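Local coordinates for scarecrow-like protein 3 (Arabidopsis thaliana, PDB 6KPB) that probably acts as a GRAS-family transcription factor in plant development and binds zinc finger proteins of the IDD group, among them JACKDAW, at residues P113-Y116 and K117-A121; Y55-H58 and L59-C63; D376-E379 and T380-R384. One frame throughout, in Å; residues are numbered along the deposited sequence.

Contact 1: P113-Y116 and K117-A121; sequences PGLY and KALNA
L115 and L119 lie side by side one helical turn apart, pointing the same way and meeting methyl to methyl: L115 CD1 stands 3.3 Å from L119 CD1, nearer than two methyl groups usually rest. The same L119 CD1 is also 3.3 Å from L115 O as modelled. With a chi1 of -109° at L119, well away from a staggered position, the modelled place of this branch is therefore doubtful. L115 makes its half of the pair with CG swung beside its own carbonyl carbon (chi1 168°), which brings the branch back to L119 although its CB sets out away from it. Y116 carries its ring on the same kind of first torsion, and the ring stands obliquely to the backbone N of K117. On another side of the turn K117 runs beside P113. K117 CG is 3.2 Å from P113 O, and beyond CG the chain is extended, taking K117 CE to 4.2 Å from P113 CB and NZ onward to a salt bridge with E80 of the second subunit. The A118 side chain is a methyl, CB 3.2 Å from G114 O. Backbone bonds hold the turn: K117 N to P113 O at 2.9 Å, A118 N to G114 O, and L119 N to L115 O at 3.1 Å, the last bent to 147° at the hydrogen. A type I beta turn from A118 to A121 leads the chain off. The segment packs on the end of helix 92-109, L115, Y116 and L119 all touching L109 and Y116 also N106, while the second subunit faces it with N76, bonded to L115 N, and with T101 and A105 against A118 and L119, placing this short helix in the homodimer interface.

Contact 2: Y55-H58 and L59-C63; sequences YLIH and LLLTC
Y55 receives a CH-pi contact from L59, one turn on in helix 49-69 of the helical cap of the GRAS domain, within its predicted leucine repeat I. L59 CD1 sits above one face of the ring, 4.0 Å from its centroid and 17° off the normal, displaced toward the rim on the CE2 side. The ring is carried there by a chi1 of -171°, which lays CG of Y55 beside its carbonyl carbon. I57 and L61 repeat the one-turn spacing as an aliphatic pair, side by side, with I57 CG2 3.9 Å from L61 CD1. The third pair is polar. T62 OG1 is modelled so close to H58 O that its exact place is doubtful, and so is its position as modelled over the centre of the H58 imidazole, 3.3 Å above the ring plane; T62 N makes an ordinary 2.8 Å bond to H58 O. Regular helical bonds, L59 N to Y55 O, L60 N to L56 O and L61 N to I57 O, set the spacing that brings each pair together. Farther out, Q81 and L85 of helix 72-85 lie against Y55, with Q81 also on L59. L56, I57, L60 and C63 pack on helix 92-109 through A97, M93, F100 and L104, and L60 and L61 meet L368 and L365 of helix 360-381. I57 additionally touches an apolar side chain of the bound peptide. Along the helix surface, L60 CG lies 3.3 Å from L56 O, the carbonyl oxygen that the L60 backbone N-H engages.

Contact 3: D376-E379 and T380-R384; sequences DCLE and TKVPR
E379 and R384 form a salt bridge across the turn where helix 360-381 gives way to loop. R384 NE reaches between both carboxylate oxygens on their syn sides, 2.8 Å from E379 OE1 and 2.9 Å from E379 OE2. R384 NH2 adds a bond of 2.9 Å to E379 OE1, arriving from above the carboxylate plane, so OE1 takes two N-H groups; the two flat groups are turned 42° apart. A bend at chi2 (63°) in E379 curls the carboxylate toward R384; R389 of helix 387-406 forms a second salt bridge with OE2. With an alanine in place of E379, R384 would probably be less firmly held, without its carboxylate mate, and R389 would lose an anionic partner. This is the more solvent-facing side, with R384 and T380 exposed. T380 keeps its OG1 between its backbone N and carbonyl carbon (chi1 71°), where it bonds C377 O at 3.0 Å, while T380 CG2 rests 3.3 Å from D376 OD1; D376 OD2 bonds a polar side chain of the bound peptide. The packed side is apolar: L378 CD2 and V382 CG2 lie alongside each other, 4.0 Å apart. As the helix ends, L378 O accepts V382 N at 2.8 Å and, from above the carbonyl plane, K381 N at a longer 3.3 Å. M142 of helix 129-142 lies against both L378 and V382, helix 387-406 adds R389 and E393 beside L378, and on another flank W469 of strand 464-469 touches D376, C377, T380 and K381.

How the contacts relate
Contacts 2 and 3 are the closest two of the three, though not touching, their nearest atoms about 11 Å apart, and helix 360-381 is common to both: its end forms contact 3, while an earlier part of it packs against contact 2. Contact 1 lies outermost, its centre about 30 Å from that of the chain, and it shares helix 92-109 with contact 2 as a support. All three are partly buried, but with different chemistry. Contact 2 lies mid-helix and is mainly apolar and aromatic packing; contact 1 combines a leucine pair with a subunit interface; contact 3 adds a salt bridge to an apolar pair where a helix runs out. The bound peptide meets contacts 2 and 3.

Contact 1: P113-Y116 and K117-A121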
ATOM      1  N   PRO A 113      18.873 -11.236   3.973  1.00117.92           N
ATOM      2  CA  PRO A 113      18.496 -10.639   2.679  1.00115.07           C
ATOM      3  C   PRO A 113      17.556 -11.505   1.860  1.00101.00           C
ATOM      4  O   PRO A 113      16.689 -10.970   1.158  1.00104.65           O
ATOM      5  CB  PRO A 113      19.850 -10.447   1.980  1.00124.22           C
ATOM      6  CG  PRO A 113      20.854 -10.404   3.091  1.00127.08           C
ATOM      7  CD  PRO A 113      20.332 -11.355   4.127  1.00122.55           C
ATOM      8  N   GLY A 114      17.701 -12.830   1.929  1.00 99.36           N
ATOM      9  CA  GLY A 114      16.782 -13.698   1.210  1.00107.84           C
ATOM     10  C   GLY A 114      15.351 -13.539   1.684  1.00112.34           C
ATOM     11  O   GLY A 114      14.424 -13.417   0.880  1.00112.52           O
ATOM     12  N   LEU A 115      15.153 -13.531   3.004  1.00108.02           N
ATOM     13  CA  LEU A 115      13.818 -13.320   3.552  1.00 89.89           C
ATOM     14  C   LEU A 115      13.312 -11.915   3.252  1.00 94.66           C
ATOM     15  O   LEU A 115      12.134 -11.731   2.924  1.00103.38           O
ATOM     16  CB  LEU A 115      13.827 -13.579   5.059  1.00 90.73           C
ATOM     17  CG  LEU A 115      12.597 -13.128   5.849  1.00101.53           C
ATOM     18  CD1 LEU A 115      11.330 -13.773   5.305  1.00109.56           C
ATOM     19  CD2 LEU A 115      12.764 -13.438   7.330  1.00 96.23           C
ATOM     20  N   TYR A 116      14.188 -10.913   3.353  1.00 94.73           N
ATOM     21  CA  TYR A 116      13.771  -9.534   3.108  1.00 93.33           C
ATOM     22  C   TYR A 116      13.326  -9.339   1.662  1.00102.88           C
ATOM     23  O   TYR A 116      12.272  -8.750   1.399  1.00104.58           O
ATOM     24  CB  TYR A 116      14.907  -8.574   3.463  1.00 97.86           C
ATOM     25  CG  TYR A 116      14.605  -7.125   3.156  1.00102.14           C
ATOM     26  CD1 TYR A 116      13.878  -6.342   4.044  1.00 99.85           C
ATOM     27  CD2 TYR A 116      15.047  -6.537   1.976  1.00106.38           C
ATOM     28  CE1 TYR A 116      13.599  -5.017   3.766  1.00104.44           C
ATOM     29  CE2 TYR A 116      14.773  -5.214   1.690  1.00105.21           C
ATOM     30  CZ  TYR A 116      14.050  -4.459   2.587  1.00106.71           C
ATOM     31  OH  TYR A 116      13.777  -3.141   2.304  1.00115.91           O
ATOM     32  N   LYS A 117      14.100  -9.823   0.723  1.00106.39           N
ATOM     33  CA  LYS A 117      13.737  -9.688  -0.685  1.00103.67           C
ATOM     34  C   LYS A 117      12.471 -10.468  -1.007  1.00 92.37           C
ATOM     35  O   LYS A 117      11.578  -9.962  -1.698  1.00 95.95           O
ATOM     36  CB  LYS A 117      14.883 -10.162  -1.579  1.00110.30           C
ATOM     37  CG  LYS A 117      16.150  -9.335  -1.498  1.00116.42           C
ATOM     38  CD  LYS A 117      17.245  -9.978  -2.331  1.00128.52           C
ATOM     39  CE  LYS A 117      18.621  -9.498  -1.909  1.00132.92           C
ATOM     40  NZ  LYS A 117      19.691 -10.183  -2.685  1.00138.84           N
ATOM     41  N   ALA A 118      12.402 -11.711  -0.535  1.00 90.85           N
ATOM     42  CA  ALA A 118      11.229 -12.533  -0.812  1.00 85.61           C
ATOM     43  C   ALA A 118       9.946 -11.874  -0.315  1.00 82.43           C
ATOM     44  O   ALA A 118       8.888 -12.042  -0.931  1.00 94.30           O
ATOM     45  CB  ALA A 118      11.400 -13.913  -0.184  1.00 85.28           C
ATOM     46  N   LEU A 119      10.018 -11.113   0.782  1.00 79.61           N
ATOM     47  CA  LEU A 119       8.848 -10.395   1.277  1.00 99.62           C
ATOM     48  C   LEU A 119       8.360  -9.333   0.301  1.00106.44           C
ATOM     49  O   LEU A 119       7.241  -8.828   0.459  1.00114.21           O
ATOM     50  CB  LEU A 119       9.158  -9.744   2.629  1.00 95.32           C
ATOM     51  CG  LEU A 119       8.505 -10.313   3.893  1.00112.34           C
ATOM     52  CD1 LEU A 119       9.054 -11.687   4.207  1.00110.17           C
ATOM     53  CD2 LEU A 119       8.713  -9.376   5.073  1.00121.73           C
ATOM     54  N   ASN A 120       9.173  -8.976  -0.696  1.00104.63           N
ATOM     55  CA  ASN A 120       8.774  -8.014  -1.716  1.00 95.77           C
ATOM     56  C   ASN A 120       9.005  -8.553  -3.124  1.00 89.90           C
ATOM     57  O   ASN A 120       9.155  -7.764  -4.063  1.00 94.85           O
ATOM     58  CB  ASN A 120       9.518  -6.691  -1.527  1.00100.58           C
ATOM     59  CG  ASN A 120       9.289  -6.084  -0.158  1.00123.23           C
ATOM     60  OD1 ASN A 120      10.235  -5.842   0.593  1.00123.08           O
ATOM     61  ND2 ASN A 120       8.029  -5.833   0.175  1.00134.31           N
ATOM     62  N   ALA A 121       9.041  -9.879  -3.288  1.00 90.17           N
ATOM     63  CA  ALA A 121       9.258 -10.465  -4.609  1.00103.12           C
ATOM     64  C   ALA A 121       8.207  -9.989  -5.602  1.00121.19           C
ATOM     65  O   ALA A 121       8.509  -9.754  -6.778  1.00133.93           O
ATOM     66  CB  ALA A 121       9.253 -11.990  -4.515  1.00 99.05           C
TER

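Contact 2: Y55-H58 and L59-C63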
ATOM      1  N   TYR A  55       8.713   2.559  30.171  1.00124.83           N
ATOM      2  CA  TYR A  55       9.001   1.176  29.809  1.00119.04           C
ATOM      3  C   TYR A  55       9.189   1.024  28.305  1.00128.66           C
ATOM      4  O   TYR A  55       9.994   0.197  27.860  1.00131.63           O
ATOM      5  CB  TYR A  55       7.879   0.265  30.308  1.00113.54           C
ATOM      6  CG  TYR A  55       8.170  -1.213  30.191  1.00113.93           C
ATOM      7  CD1 TYR A  55       9.413  -1.726  30.540  1.00117.56           C
ATOM      8  CD2 TYR A  55       7.203  -2.096  29.729  1.00107.39           C
ATOM      9  CE1 TYR A  55       9.683  -3.079  30.435  1.00113.26           C
ATOM     10  CE2 TYR A  55       7.462  -3.449  29.621  1.00103.54           C
ATOM     11  CZ  TYR A  55       8.704  -3.935  29.974  1.00109.32           C
ATOM     12  OH  TYR A  55       8.963  -5.283  29.866  1.00110.18           O
ATOM     13  N   LEU A  56       8.465   1.817  27.510  1.00128.35           N
ATOM     14  CA  LEU A  56       8.651   1.789  26.063  1.00118.91           C
ATOM     15  C   LEU A  56      10.056   2.231  25.678  1.00116.25           C
ATOM     16  O   LEU A  56      10.655   1.680  24.747  1.00121.43           O
ATOM     17  CB  LEU A  56       7.606   2.674  25.383  1.00108.85           C
ATOM     18  CG  LEU A  56       6.187   2.116  25.277  1.00100.87           C
ATOM     19  CD1 LEU A  56       5.196   3.210  24.902  1.00 95.81           C
ATOM     20  CD2 LEU A  56       6.147   0.987  24.264  1.00 94.31           C
ATOM     21  N   ILE A  57      10.596   3.231  26.381  1.00113.04           N
ATOM     22  CA  ILE A  57      11.947   3.708  26.093  1.00112.77           C
ATOM     23  C   ILE A  57      12.964   2.610  26.371  1.00114.32           C
ATOM     24  O   ILE A  57      13.841   2.324  25.546  1.00115.42           O
ATOM     25  CB  ILE A  57      12.259   4.972  26.913  1.00111.70           C
ATOM     26  CG1 ILE A  57      11.073   5.934  26.893  1.00111.46           C
ATOM     27  CG2 ILE A  57      13.512   5.655  26.385  1.00102.86           C
ATOM     28  CD1 ILE A  57      11.303   7.185  27.702  1.00115.72           C
ATOM     29  N   HIS A  58      12.863   1.985  27.546  1.00113.40           N
ATOM     30  CA  HIS A  58      13.753   0.881  27.893  1.00119.00           C
ATOM     31  C   HIS A  58      13.701  -0.221  26.839  1.00112.92           C
ATOM     32  O   HIS A  58      14.744  -0.727  26.410  1.00106.68           O
ATOM     33  CB  HIS A  58      13.388   0.337  29.274  1.00125.00           C
ATOM     34  CG  HIS A  58      14.280  -0.768  29.748  1.00129.70           C
ATOM     35  ND1 HIS A  58      15.598  -0.565  30.098  1.00131.98           N
ATOM     36  CD2 HIS A  58      14.041  -2.088  29.936  1.00130.08           C
ATOM     37  CE1 HIS A  58      16.132  -1.712  30.476  1.00134.98           C
ATOM     38  NE2 HIS A  58      15.209  -2.653  30.386  1.00132.51           N
ATOM     39  N   LEU A  59      12.498  -0.595  26.397  1.00111.60           N
ATOM     40  CA  LEU A  59      12.374  -1.612  25.355  1.00111.93           C
ATOM     41  C   LEU A  59      13.110  -1.203  24.086  1.00109.76           C
ATOM     42  O   LEU A  59      13.782  -2.028  23.456  1.00104.32           O
ATOM     43  CB  LEU A  59      10.898  -1.875  25.053  1.00115.61           C
ATOM     44  CG  LEU A  59      10.162  -3.012  25.765  1.00120.97           C
ATOM     45  CD1 LEU A  59       8.742  -2.607  26.104  1.00117.66           C
ATOM     46  CD2 LEU A  59      10.163  -4.267  24.901  1.00125.03           C
ATOM     47  N   LEU A  60      13.001   0.070  23.696  1.00102.74           N
ATOM     48  CA  LEU A  60      13.646   0.519  22.466  1.00 90.25           C
ATOM     49  C   LEU A  60      15.160   0.383  22.562  1.00 97.65           C
ATOM     50  O   LEU A  60      15.803  -0.173  21.664  1.00 93.21           O
ATOM     51  CB  LEU A  60      13.251   1.964  22.158  1.00 89.63           C
ATOM     52  CG  LEU A  60      11.799   2.184  21.726  1.00 93.63           C
ATOM     53  CD1 LEU A  60      11.481   3.666  21.583  1.00 88.08           C
ATOM     54  CD2 LEU A  60      11.508   1.445  20.426  1.00 93.49           C
ATOM     55  N   LEU A  61      15.750   0.883  23.650  1.00104.60           N
ATOM     56  CA  LEU A  61      17.192   0.757  23.829  1.00109.36           C
ATOM     57  C   LEU A  61      17.601  -0.701  23.998  1.00112.53           C
ATOM     58  O   LEU A  61      18.615  -1.137  23.439  1.00116.31           O
ATOM     59  CB  LEU A  61      17.651   1.583  25.030  1.00117.71           C
ATOM     60  CG  LEU A  61      17.907   3.078  24.821  1.00118.69           C
ATOM     61  CD1 LEU A  61      16.609   3.864  24.744  1.00119.77           C
ATOM     62  CD2 LEU A  61      18.796   3.610  25.933  1.00123.49           C
ATOM     63  N   THR A  62      16.819  -1.472  24.758  1.00115.36           N
ATOM     64  CA  THR A  62      17.135  -2.883  24.963  1.00119.02           C
ATOM     65  C   THR A  62      17.098  -3.647  23.648  1.00116.12           C
ATOM     66  O   THR A  62      18.055  -4.345  23.293  1.00120.37           O
ATOM     67  CB  THR A  62      16.161  -3.503  25.964  1.00122.34           C
ATOM     68  OG1 THR A  62      15.974  -2.611  27.071  1.00134.87           O
ATOM     69  CG2 THR A  62      16.703  -4.830  26.475  1.00122.70           C
ATOM     70  N   CYS A  63      15.992  -3.523  22.907  1.00115.56           N
ATOM     71  CA  CYS A  63      15.877  -4.191  21.616  1.00108.75           C
ATOM     72  C   CYS A  63      17.026  -3.815  20.693  1.00106.03           C
ATOM     73  O   CYS A  63      17.617  -4.683  20.042  1.00107.38           O
ATOM     74  CB  CYS A  63      14.537  -3.847  20.967  1.00105.92           C
ATOM     75  SG  CYS A  63      14.347  -4.466  19.281  1.00109.68           S
TER

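Contact 3: D376-E379 and T380-R384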
ATOM      1  N   ASP A 376       5.617  16.038  19.925  1.00100.06           N
ATOM      2  CA  ASP A 376       5.025  16.754  21.050  1.00 95.31           C
ATOM      3  C   ASP A 376       4.189  17.935  20.572  1.00 98.50           C
ATOM      4  O   ASP A 376       3.130  18.220  21.144  1.00 97.62           O
ATOM      5  CB  ASP A 376       6.122  17.218  22.012  1.00105.23           C
ATOM      6  CG  ASP A 376       5.614  17.421  23.427  1.00127.12           C
ATOM      7  OD1 ASP A 376       4.500  17.956  23.600  1.00134.21           O
ATOM      8  OD2 ASP A 376       6.338  17.046  24.373  1.00137.72           O
ATOM      9  N   CYS A 377       4.647  18.635  19.527  1.00 83.33           N
ATOM     10  CA  CYS A 377       3.868  19.736  18.966  1.00 93.57           C
ATOM     11  C   CYS A 377       2.467  19.273  18.588  1.00 86.77           C
ATOM     12  O   CYS A 377       1.467  19.877  18.992  1.00 99.56           O
ATOM     13  CB  CYS A 377       4.571  20.320  17.737  1.00 84.73           C
ATOM     14  SG  CYS A 377       6.363  20.450  17.840  1.00126.08           S
ATOM     15  N   LEU A 378       2.383  18.191  17.810  1.00 71.58           N
ATOM     16  CA  LEU A 378       1.086  17.698  17.360  1.00 79.80           C
ATOM     17  C   LEU A 378       0.204  17.298  18.533  1.00 84.76           C
ATOM     18  O   LEU A 378      -1.016  17.489  18.495  1.00 93.25           O
ATOM     19  CB  LEU A 378       1.282  16.519  16.408  1.00 83.77           C
ATOM     20  CG  LEU A 378       1.926  16.875  15.069  1.00 77.95           C
ATOM     21  CD1 LEU A 378       2.319  15.625  14.302  1.00 78.44           C
ATOM     22  CD2 LEU A 378       0.976  17.729  14.249  1.00 79.80           C
ATOM     23  N   GLU A 379       0.805  16.751  19.593  1.00 88.94           N
ATOM     24  CA  GLU A 379       0.017  16.320  20.745  1.00 85.42           C
ATOM     25  C   GLU A 379      -0.615  17.507  21.461  1.00 84.85           C
ATOM     26  O   GLU A 379      -1.764  17.427  21.908  1.00 78.24           O
ATOM     27  CB  GLU A 379       0.891  15.513  21.705  1.00 88.23           C
ATOM     28  CG  GLU A 379       0.186  15.072  22.981  1.00 88.00           C
ATOM     29  CD  GLU A 379      -0.972  14.123  22.722  1.00 95.80           C
ATOM     30  OE1 GLU A 379      -1.899  14.074  23.558  1.00 97.84           O
ATOM     31  OE2 GLU A 379      -0.957  13.426  21.685  1.00100.13           O
ATOM     32  N   THR A 380       0.111  18.620  21.572  1.00 83.19           N
ATOM     33  CA  THR A 380      -0.414  19.788  22.266  1.00 91.07           C
ATOM     34  C   THR A 380      -1.358  20.621  21.409  1.00 92.85           C
ATOM     35  O   THR A 380      -1.948  21.576  21.926  1.00106.47           O
ATOM     36  CB  THR A 380       0.732  20.682  22.752  1.00 87.41           C
ATOM     37  OG1 THR A 380       1.355  21.319  21.629  1.00 97.36           O
ATOM     38  CG2 THR A 380       1.768  19.865  23.504  1.00 87.25           C
ATOM     39  N   LYS A 381      -1.522  20.291  20.129  1.00 95.26           N
ATOM     40  CA  LYS A 381      -2.246  21.176  19.224  1.00 87.61           C
ATOM     41  C   LYS A 381      -3.368  20.473  18.471  1.00 87.86           C
ATOM     42  O   LYS A 381      -4.405  21.083  18.192  1.00 95.22           O
ATOM     43  CB  LYS A 381      -1.272  21.805  18.226  1.00 76.75           C
ATOM     44  CG  LYS A 381      -0.181  22.648  18.867  1.00 79.67           C
ATOM     45  CD  LYS A 381       0.852  23.085  17.838  1.00 77.70           C
ATOM     46  CE  LYS A 381       1.971  23.890  18.482  1.00 82.55           C
ATOM     47  NZ  LYS A 381       1.487  25.190  19.022  1.00 85.00           N
ATOM     48  N   VAL A 382      -3.178  19.200  18.135  1.00 87.18           N
ATOM     49  CA  VAL A 382      -4.084  18.496  17.230  1.00 81.08           C
ATOM     50  C   VAL A 382      -4.666  17.272  17.933  1.00 84.44           C
ATOM     51  O   VAL A 382      -3.932  16.558  18.631  1.00 94.18           O
ATOM     52  CB  VAL A 382      -3.358  18.106  15.931  1.00 71.20           C
ATOM     53  CG1 VAL A 382      -4.345  17.665  14.871  1.00 74.63           C
ATOM     54  CG2 VAL A 382      -2.523  19.271  15.421  1.00 74.42           C
ATOM     55  N   PRO A 383      -5.964  16.995  17.787  1.00 84.23           N
ATOM     56  CA  PRO A 383      -6.558  15.848  18.486  1.00 79.31           C
ATOM     57  C   PRO A 383      -5.948  14.522  18.057  1.00 84.26           C
ATOM     58  O   PRO A 383      -5.462  14.365  16.934  1.00 91.39           O
ATOM     59  CB  PRO A 383      -8.040  15.927  18.096  1.00 78.38           C
ATOM     60  CG  PRO A 383      -8.262  17.355  17.755  1.00 78.83           C
ATOM     61  CD  PRO A 383      -6.986  17.829  17.132  1.00 87.40           C
ATOM     62  N   ARG A 384      -5.997  13.552  18.976  1.00 88.09           N
ATOM     63  CA  ARG A 384      -5.422  12.235  18.719  1.00 90.02           C
ATOM     64  C   ARG A 384      -6.104  11.531  17.552  1.00 93.71           C
ATOM     65  O   ARG A 384      -5.487  10.686  16.894  1.00 97.39           O
ATOM     66  CB  ARG A 384      -5.517  11.367  19.976  1.00 94.55           C
ATOM     67  CG  ARG A 384      -4.814  11.937  21.198  1.00 88.33           C
ATOM     68  CD  ARG A 384      -3.597  11.106  21.567  1.00 91.25           C
ATOM     69  NE  ARG A 384      -2.940  11.597  22.775  1.00 99.04           N
ATOM     70  CZ  ARG A 384      -3.119  11.086  23.988  1.00 99.27           C
ATOM     71  NH1 ARG A 384      -3.936  10.055  24.165  1.00 92.78           N
ATOM     72  NH2 ARG A 384      -2.476  11.601  25.027  1.00 96.67           N
TER